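Local coordinates for protein N(G),N(G)-dimethylarginine dimethylaminohydrolase (Pseudomonas aeruginosa, PDB 1H70) that hydrolyses asymmetrically dimethylated and monomethylated arginine to citrulline and dimethylamine or methylamine, removing inhibitors of nitric oxide synthase, at residues V156-E159 / H163-T166; F126-S131 / E137-M142. The protein carries 1 engineered substitution. One frame throughout, in Å; residues are numbered along the deposited sequence.

Overall arrangement
The two interactions come in series along the chain: interaction 2 packs the strand of 126-131 against the helix that follows it, and interaction 1 lies where the chain leaves the next strand of the same sheet and turns toward the active site. Their centres are about 11 Å apart, on the same side of the chain's centre. Strands 125-130 and 152-157 are parallel neighbours, probably hydrogen-bonded from Val156 N to Ile128 O and from Glu130 N to Val156 O, while Leu164 of interaction 1 also packs on the Tyr127 backbone. The two strands and helix 136-148 form one beta-alpha-beta unit, whose second strand leads into the segment carrying His163 of the citrulline pocket.

Interaction 1 (V156-E159 / H163-T166); sequences VRLE and HLKT. With CIR (citrulline), chain B.
Val156 and Leu158 meet Leu164 in a small, buried, mainly aliphatic contact between the last part of strand 152-157 with the loop after it and the 3-10 turn that follows, just behind the citrulline pocket. Val156 reaches Leu164 with one methyl, CG1 to CD1 at 3.8 Å, and the two side chains cross at about a right angle. Leu164 gets there because its CG lies anti to the backbone N (chi1 -176°), which carries the end of the side chain over to the strand. Leu158 approaches the turn at its backbone: its CD2 sits 3.7 Å from Leu164 N and 4.1 Å from Leu164 CB. Branched aliphatic residues suit this place, since their methyls pack between strand and turn without needing a polar partner. Leu164 N itself is satisfied by the carboxylate of Asp118. The turn is closed by the backbone bond from Thr166 N to His163 O, 3.0 Å long.

The side chain of His163, next to the packed Leu164, starts out away from 156-159. Its CE1 comes within 3.4 Å of N6 of citrulline, and its NE2 is hydrogen-bonded to Glu115, which helps to fix the ring. The histidine is inferred to be the proton donor of the reaction; the nucleophile is replaced here by the engineered Ser250. No hydrogen bond joins the two segments; aliphatic packing and the bond from Leu164 N to Asp118 seat the backbone next to His163, which probably helps to place its ring beside the ligand.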
ATOM      1  N   VAL A 156      11.070   9.863  -5.453  1.00 11.71           N
ATOM      2  CA  VAL A 156      10.426  11.026  -4.859  1.00 11.39           C
ATOM      3  C   VAL A 156      11.032  11.215  -3.476  1.00 12.57           C
ATOM      4  O   VAL A 156      11.078  10.277  -2.688  1.00 12.36           O
ATOM      5  CB  VAL A 156       8.889  10.824  -4.705  1.00 11.93           C
ATOM      6  CG1 VAL A 156       8.265  12.034  -3.998  1.00 10.37           C
ATOM      7  CG2 VAL A 156       8.239  10.642  -6.085  1.00 11.36           C
ATOM      8  N   ARG A 157      11.488  12.427  -3.167  1.00 13.26           N
ATOM      9  CA  ARG A 157      12.106  12.680  -1.869  1.00 13.19           C
ATOM     10  C   ARG A 157      11.025  12.963  -0.830  1.00 12.76           C
ATOM     11  O   ARG A 157      10.050  13.645  -1.153  1.00 12.61           O
ATOM     12  CB  ARG A 157      13.068  13.871  -1.995  1.00 13.99           C
ATOM     13  CG  ARG A 157      14.052  13.756  -3.162  1.00 13.59           C
ATOM     14  CD  ARG A 157      14.972  12.512  -3.110  1.00 14.99           C
ATOM     15  NE  ARG A 157      15.606  12.333  -4.421  1.00 14.81           N
ATOM     16  CZ  ARG A 157      16.594  11.515  -4.732  1.00 16.10           C
ATOM     17  NH1 ARG A 157      17.163  10.727  -3.826  1.00 14.91           N
ATOM     18  NH2 ARG A 157      17.024  11.485  -5.985  1.00 16.64           N
ATOM     19  N   LEU A 158      11.157  12.450   0.397  1.00 12.95           N
ATOM     20  CA  LEU A 158      10.159  12.727   1.448  1.00 13.21           C
ATOM     21  C   LEU A 158      10.814  12.818   2.813  1.00 14.65           C
ATOM     22  O   LEU A 158      11.898  12.301   3.024  1.00 15.29           O
ATOM     23  CB  LEU A 158       9.007  11.697   1.476  1.00 12.84           C
ATOM     24  CG  LEU A 158       9.398  10.237   1.756  1.00 12.77           C
ATOM     25  CD1 LEU A 158       9.463   9.962   3.250  1.00 15.47           C
ATOM     26  CD2 LEU A 158       8.429   9.266   1.061  1.00 12.93           C
ATOM     27  N   GLU A 159      10.166  13.480   3.759  1.00 16.38           N
ATOM     28  CA  GLU A 159      10.784  13.587   5.079  1.00 18.66           C
ATOM     29  C   GLU A 159       9.799  13.415   6.216  1.00 18.59           C
ATOM     30  O   GLU A 159      10.194  12.986   7.305  1.00 18.50           O
ATOM     31  CB  GLU A 159      11.503  14.938   5.266  1.00 19.69           C
ATOM     32  CG  GLU A 159      12.797  15.174   4.487  1.00 24.72           C
ATOM     33  CD  GLU A 159      13.910  14.142   4.701  1.00 30.68           C
ATOM     34  OE1 GLU A 159      14.235  13.820   5.862  1.00 33.19           O
ATOM     35  OE2 GLU A 159      14.497  13.638   3.706  1.00 34.23           O
ATOM     36  N   HIS A 163       5.868   6.177   4.703  1.00 11.33           N
ATOM     37  CA  HIS A 163       6.070   5.725   3.341  1.00 10.07           C
ATOM     38  C   HIS A 163       5.383   6.748   2.438  1.00  9.84           C
ATOM     39  O   HIS A 163       4.478   7.452   2.873  1.00 10.62           O
ATOM     40  CB  HIS A 163       5.363   4.400   2.994  1.00 10.49           C
ATOM     41  CG  HIS A 163       5.843   3.192   3.741  1.00 11.45           C
ATOM     42  ND1 HIS A 163       5.138   2.626   4.782  1.00 11.65           N
ATOM     43  CD2 HIS A 163       6.948   2.445   3.582  1.00 12.03           C
ATOM     44  CE1 HIS A 163       5.808   1.582   5.245  1.00 12.91           C
ATOM     45  NE2 HIS A 163       6.896   1.436   4.523  1.00 11.53           N
ATOM     46  N   LEU A 164       5.758   6.746   1.172  1.00  7.77           N
ATOM     47  CA  LEU A 164       5.146   7.651   0.209  1.00  8.86           C
ATOM     48  C   LEU A 164       3.609   7.590   0.218  1.00 10.14           C
ATOM     49  O   LEU A 164       2.931   8.615   0.267  1.00  8.69           O
ATOM     50  CB  LEU A 164       5.646   7.262  -1.186  1.00  9.40           C
ATOM     51  CG  LEU A 164       5.205   8.157  -2.362  1.00  9.84           C
ATOM     52  CD1 LEU A 164       6.079   9.410  -2.385  1.00 10.77           C
ATOM     53  CD2 LEU A 164       5.383   7.383  -3.657  1.00 10.02           C
ATOM     54  N   LYS A 165       3.054   6.368   0.184  1.00 10.23           N
ATOM     55  CA  LYS A 165       1.599   6.206   0.114  1.00 10.43           C
ATOM     56  C   LYS A 165       0.820   6.499   1.387  1.00 11.08           C
ATOM     57  O   LYS A 165      -0.414   6.439   1.402  1.00 11.75           O
ATOM     58  CB  LYS A 165       1.195   4.892  -0.543  1.00 10.51           C
ATOM     59  CG  LYS A 165       1.557   4.882  -2.039  1.00  9.68           C
ATOM     60  CD  LYS A 165       0.812   3.800  -2.802  1.00 10.01           C
ATOM     61  CE  LYS A 165       1.138   2.394  -2.300  1.00 13.47           C
ATOM     62  NZ  LYS A 165       0.869   1.402  -3.423  1.00 11.36           N
ATOM     63  N   THR A 166       1.514   6.918   2.433  1.00 10.96           N
ATOM     64  CA  THR A 166       0.879   7.395   3.647  1.00 10.97           C
ATOM     65  C   THR A 166       0.125   8.671   3.297  1.00 10.75           C
ATOM     66  O   THR A 166      -0.928   8.973   3.875  1.00  8.39           O
ATOM     67  CB  THR A 166       1.940   7.752   4.684  1.00 12.43           C
ATOM     68  OG1 THR A 166       2.545   6.549   5.201  1.00 13.05           O
ATOM     69  CG2 THR A 166       1.341   8.482   5.893  1.00 13.34           C
TER
HETATM   70  C   CIR B 500       5.184  -0.663  10.086  1.00 10.28           C
HETATM   71  O   CIR B 500       5.939  -1.184   9.209  1.00 11.16           O
HETATM   72  OXT CIR B 500       5.656   0.247  10.884  1.00 11.56           O
HETATM   73  CA  CIR B 500       3.731  -1.049  10.156  1.00 10.18           C
HETATM   74  N   CIR B 500       3.243  -0.913  11.541  1.00  9.74           N
HETATM   75  C3  CIR B 500       2.906  -0.159   9.193  1.00  9.08           C
HETATM   76  C4  CIR B 500       3.274  -0.496   7.737  1.00 10.61           C
HETATM   77  C5  CIR B 500       2.490   0.405   6.800  1.00 12.76           C
HETATM   78  N6  CIR B 500       2.761   0.068   5.395  1.00 11.81           N
HETATM   79  C7  CIR B 500       2.110   0.565   4.357  1.00 13.29           C
HETATM   80  O7  CIR B 500       1.177   1.376   4.470  1.00 12.13           O
HETATM   81  N8  CIR B 500       2.468   0.153   3.125  1.00 12.44           N

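Interaction 2 (F126-S131 / E137-M142); sequences FYIGES and EGARQM
This contact belongs to a beta-alpha-beta unit made of strand 125-130, helix 136-148 and strand 152-157, and it is where the first strand meets the helix. Ile128 carries the strand side, pointing toward the helix and touching it with two branches. Its CG2 lies 3.9 Å from CB of Ala139, and its CD1 is 3.8 Å from CG of Met142, about one helical turn further on. The first torsion (chi1 -57°) sets CG1 beside the backbone N and leaves CG2 anti to that N, which spreads the two branches to separate helix residues. Ala139 suits the position of closest backbone approach, where its CA is 6.5 Å from that of Ile128; a single methyl lets the helix come near the sheet. Met142 offers its CB and CG to the isoleucine tip, CG being held anti to the backbone N (chi1 -179°). No hydrogen bond crosses between the two segments, and the three touching residues are all buried.

Away from the strand, Arg140, Glu137 and Gln141 are linked to each other along the helix. Arg140 grips Glu137 side-on in a salt bridge, NE to OE1 at 2.9 Å and NH2 to OE2 at 2.8 Å, with both oxygens close to the guanidinium plane. Glu137 OE2 also accepts from Gln141 NE2 at 2.9 Å, on its anti side, and so takes bonds from the residues three and four positions further along.

Among its neighbours, the packing extends further: Ile128 also touches Ile143 of the helix, and Ala139 rests on Val155 of strand 152-157. The helix therefore spans both parallel strands of the unit, while strand 119-122 pairs antiparallel with the other edge of strand 125-130.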
ATOM      1  N   PHE A 126       6.352   3.996 -12.071  1.00 12.81           N
ATOM      2  CA  PHE A 126       6.329   3.707 -10.625  1.00 11.73           C
ATOM      3  C   PHE A 126       7.083   4.764  -9.844  1.00 11.24           C
ATOM      4  O   PHE A 126       8.291   4.911 -10.010  1.00 10.96           O
ATOM      5  CB  PHE A 126       6.909   2.313 -10.340  1.00 11.37           C
ATOM      6  CG  PHE A 126       6.056   1.182 -10.868  1.00 11.97           C
ATOM      7  CD1 PHE A 126       6.109   0.833 -12.213  1.00 14.39           C
ATOM      8  CD2 PHE A 126       5.193   0.503 -10.039  1.00 11.90           C
ATOM      9  CE1 PHE A 126       5.306  -0.212 -12.696  1.00 12.72           C
ATOM     10  CE2 PHE A 126       4.394  -0.523 -10.500  1.00 13.50           C
ATOM     11  CZ  PHE A 126       4.454  -0.873 -11.851  1.00 14.16           C
ATOM     12  N   TYR A 127       6.377   5.523  -8.992  1.00 11.28           N
ATOM     13  CA  TYR A 127       7.022   6.555  -8.187  1.00 10.79           C
ATOM     14  C   TYR A 127       7.454   5.886  -6.892  1.00 10.85           C
ATOM     15  O   TYR A 127       6.639   5.229  -6.236  1.00 11.04           O
ATOM     16  CB  TYR A 127       6.071   7.701  -7.821  1.00 11.32           C
ATOM     17  CG  TYR A 127       5.648   8.513  -9.005  1.00  9.91           C
ATOM     18  CD1 TYR A 127       4.492   8.203  -9.677  1.00 13.58           C
ATOM     19  CD2 TYR A 127       6.413   9.588  -9.441  1.00 12.01           C
ATOM     20  CE1 TYR A 127       4.073   8.942 -10.788  1.00 12.40           C
ATOM     21  CE2 TYR A 127       6.014  10.341 -10.553  1.00 12.70           C
ATOM     22  CZ  TYR A 127       4.847   9.991 -11.222  1.00 15.14           C
ATOM     23  OH  TYR A 127       4.420  10.746 -12.332  1.00 13.53           O
ATOM     24  N   ILE A 128       8.722   6.057  -6.548  1.00  9.95           N
ATOM     25  CA  ILE A 128       9.301   5.412  -5.377  1.00  9.70           C
ATOM     26  C   ILE A 128       9.842   6.408  -4.353  1.00 10.26           C
ATOM     27  O   ILE A 128      10.779   7.158  -4.652  1.00  9.25           O
ATOM     28  CB  ILE A 128      10.471   4.506  -5.818  1.00 10.27           C
ATOM     29  CG1 ILE A 128      10.038   3.473  -6.847  1.00 10.93           C
ATOM     30  CG2 ILE A 128      11.060   3.814  -4.575  1.00  8.60           C
ATOM     31  CD1 ILE A 128      11.222   2.636  -7.369  1.00 14.00           C
ATOM     32  N   GLY A 129       9.265   6.425  -3.144  1.00  9.77           N
ATOM     33  CA  GLY A 129       9.741   7.353  -2.126  1.00 10.93           C
ATOM     34  C   GLY A 129      11.037   6.926  -1.444  1.00 12.23           C
ATOM     35  O   GLY A 129      11.279   5.726  -1.193  1.00 12.73           O
ATOM     36  N   GLU A 130      11.910   7.901  -1.176  1.00 12.23           N
ATOM     37  CA  GLU A 130      13.157   7.642  -0.460  1.00 11.88           C
ATOM     38  C   GLU A 130      12.794   7.915   0.996  1.00 12.13           C
ATOM     39  O   GLU A 130      12.663   9.070   1.390  1.00 12.20           O
ATOM     40  CB  GLU A 130      14.305   8.551  -0.904  1.00 12.25           C
ATOM     41  CG  GLU A 130      15.599   8.328  -0.100  1.00 11.55           C
ATOM     42  CD  GLU A 130      16.712   9.285  -0.501  1.00 16.73           C
ATOM     43  OE1 GLU A 130      16.410  10.431  -0.893  1.00 15.04           O
ATOM     44  OE2 GLU A 130      17.899   8.880  -0.458  1.00 16.13           O
ATOM     45  N   SER A 131      12.635   6.862   1.786  1.00 11.49           N
ATOM     46  CA  SER A 131      12.207   7.045   3.182  1.00 11.47           C
ATOM     47  C   SER A 131      13.146   6.364   4.164  1.00 11.83           C
ATOM     48  O   SER A 131      14.255   5.961   3.799  1.00 12.42           O
ATOM     49  CB  SER A 131      10.809   6.436   3.326  1.00 11.78           C
ATOM     50  OG  SER A 131      10.907   5.032   3.113  1.00 10.42           O
ATOM     51  N   GLU A 137      19.583   2.938  -2.770  1.00 11.94           N
ATOM     52  CA  GLU A 137      20.126   1.749  -3.438  1.00 12.40           C
ATOM     53  C   GLU A 137      18.981   0.799  -3.778  1.00 11.90           C
ATOM     54  O   GLU A 137      18.945   0.231  -4.852  1.00 11.54           O
ATOM     55  CB  GLU A 137      21.156   1.034  -2.576  1.00 12.13           C
ATOM     56  CG  GLU A 137      21.600  -0.351  -3.056  1.00 13.34           C
ATOM     57  CD  GLU A 137      22.216  -0.400  -4.455  1.00 15.53           C
ATOM     58  OE1 GLU A 137      22.671   0.643  -4.959  1.00 17.56           O
ATOM     59  OE2 GLU A 137      22.271  -1.502  -5.053  1.00 14.31           O
ATOM     60  N   GLY A 138      18.028   0.665  -2.855  1.00 12.41           N
ATOM     61  CA  GLY A 138      16.857  -0.183  -3.070  1.00 11.40           C
ATOM     62  C   GLY A 138      16.010   0.368  -4.211  1.00 11.17           C
ATOM     63  O   GLY A 138      15.524  -0.372  -5.078  1.00 10.75           O
ATOM     64  N   ALA A 139      15.798   1.673  -4.191  1.00 10.33           N
ATOM     65  CA  ALA A 139      15.062   2.333  -5.269  1.00 10.22           C
ATOM     66  C   ALA A 139      15.750   2.077  -6.591  1.00 11.36           C
ATOM     67  O   ALA A 139      15.107   1.797  -7.605  1.00 11.48           O
ATOM     68  CB  ALA A 139      14.969   3.843  -5.020  1.00 10.91           C
ATOM     69  N   ARG A 140      17.074   2.224  -6.609  1.00 12.12           N
ATOM     70  CA  ARG A 140      17.862   1.990  -7.821  1.00 12.79           C
ATOM     71  C   ARG A 140      17.654   0.578  -8.372  1.00 13.72           C
ATOM     72  O   ARG A 140      17.409   0.400  -9.553  1.00 13.44           O
ATOM     73  CB  ARG A 140      19.343   2.189  -7.506  1.00 14.65           C
ATOM     74  CG  ARG A 140      20.275   2.003  -8.714  1.00 16.80           C
ATOM     75  CD  ARG A 140      21.733   1.847  -8.323  1.00 19.70           C
ATOM     76  NE  ARG A 140      22.020   0.540  -7.745  1.00 24.25           N
ATOM     77  CZ  ARG A 140      22.159  -0.570  -8.456  1.00 24.75           C
ATOM     78  NH1 ARG A 140      22.004  -0.527  -9.772  1.00 24.45           N
ATOM     79  NH2 ARG A 140      22.441  -1.720  -7.856  1.00 23.78           N
ATOM     80  N   GLN A 141      17.772  -0.422  -7.496  1.00 12.62           N
ATOM     81  CA  GLN A 141      17.602  -1.804  -7.898  1.00 11.93           C
ATOM     82  C   GLN A 141      16.203  -2.019  -8.464  1.00 12.02           C
ATOM     83  O   GLN A 141      16.049  -2.681  -9.483  1.00 10.92           O
ATOM     84  CB  GLN A 141      17.866  -2.730  -6.713  1.00 12.21           C
ATOM     85  CG  GLN A 141      19.330  -2.956  -6.443  1.00 13.18           C
ATOM     86  CD  GLN A 141      19.501  -3.933  -5.308  1.00 14.18           C
ATOM     87  OE1 GLN A 141      18.813  -4.945  -5.266  1.00 14.45           O
ATOM     88  NE2 GLN A 141      20.391  -3.615  -4.371  1.00 14.73           N
ATOM     89  N   MET A 142      15.194  -1.452  -7.808  1.00 11.42           N
ATOM     90  CA  MET A 142      13.813  -1.586  -8.273  1.00 10.81           C
ATOM     91  C   MET A 142      13.620  -0.914  -9.627  1.00 10.50           C
ATOM     92  O   MET A 142      12.988  -1.469 -10.527  1.00  9.95           O
ATOM     93  CB  MET A 142      12.837  -1.013  -7.235  1.00 11.14           C
ATOM     94  CG  MET A 142      11.369  -1.143  -7.651  1.00 12.04           C
ATOM     95  SD  MET A 142      10.807  -2.861  -7.626  1.00 11.99           S
ATOM     96  CE  MET A 142      10.620  -3.140  -5.851  1.00 11.07           C
TER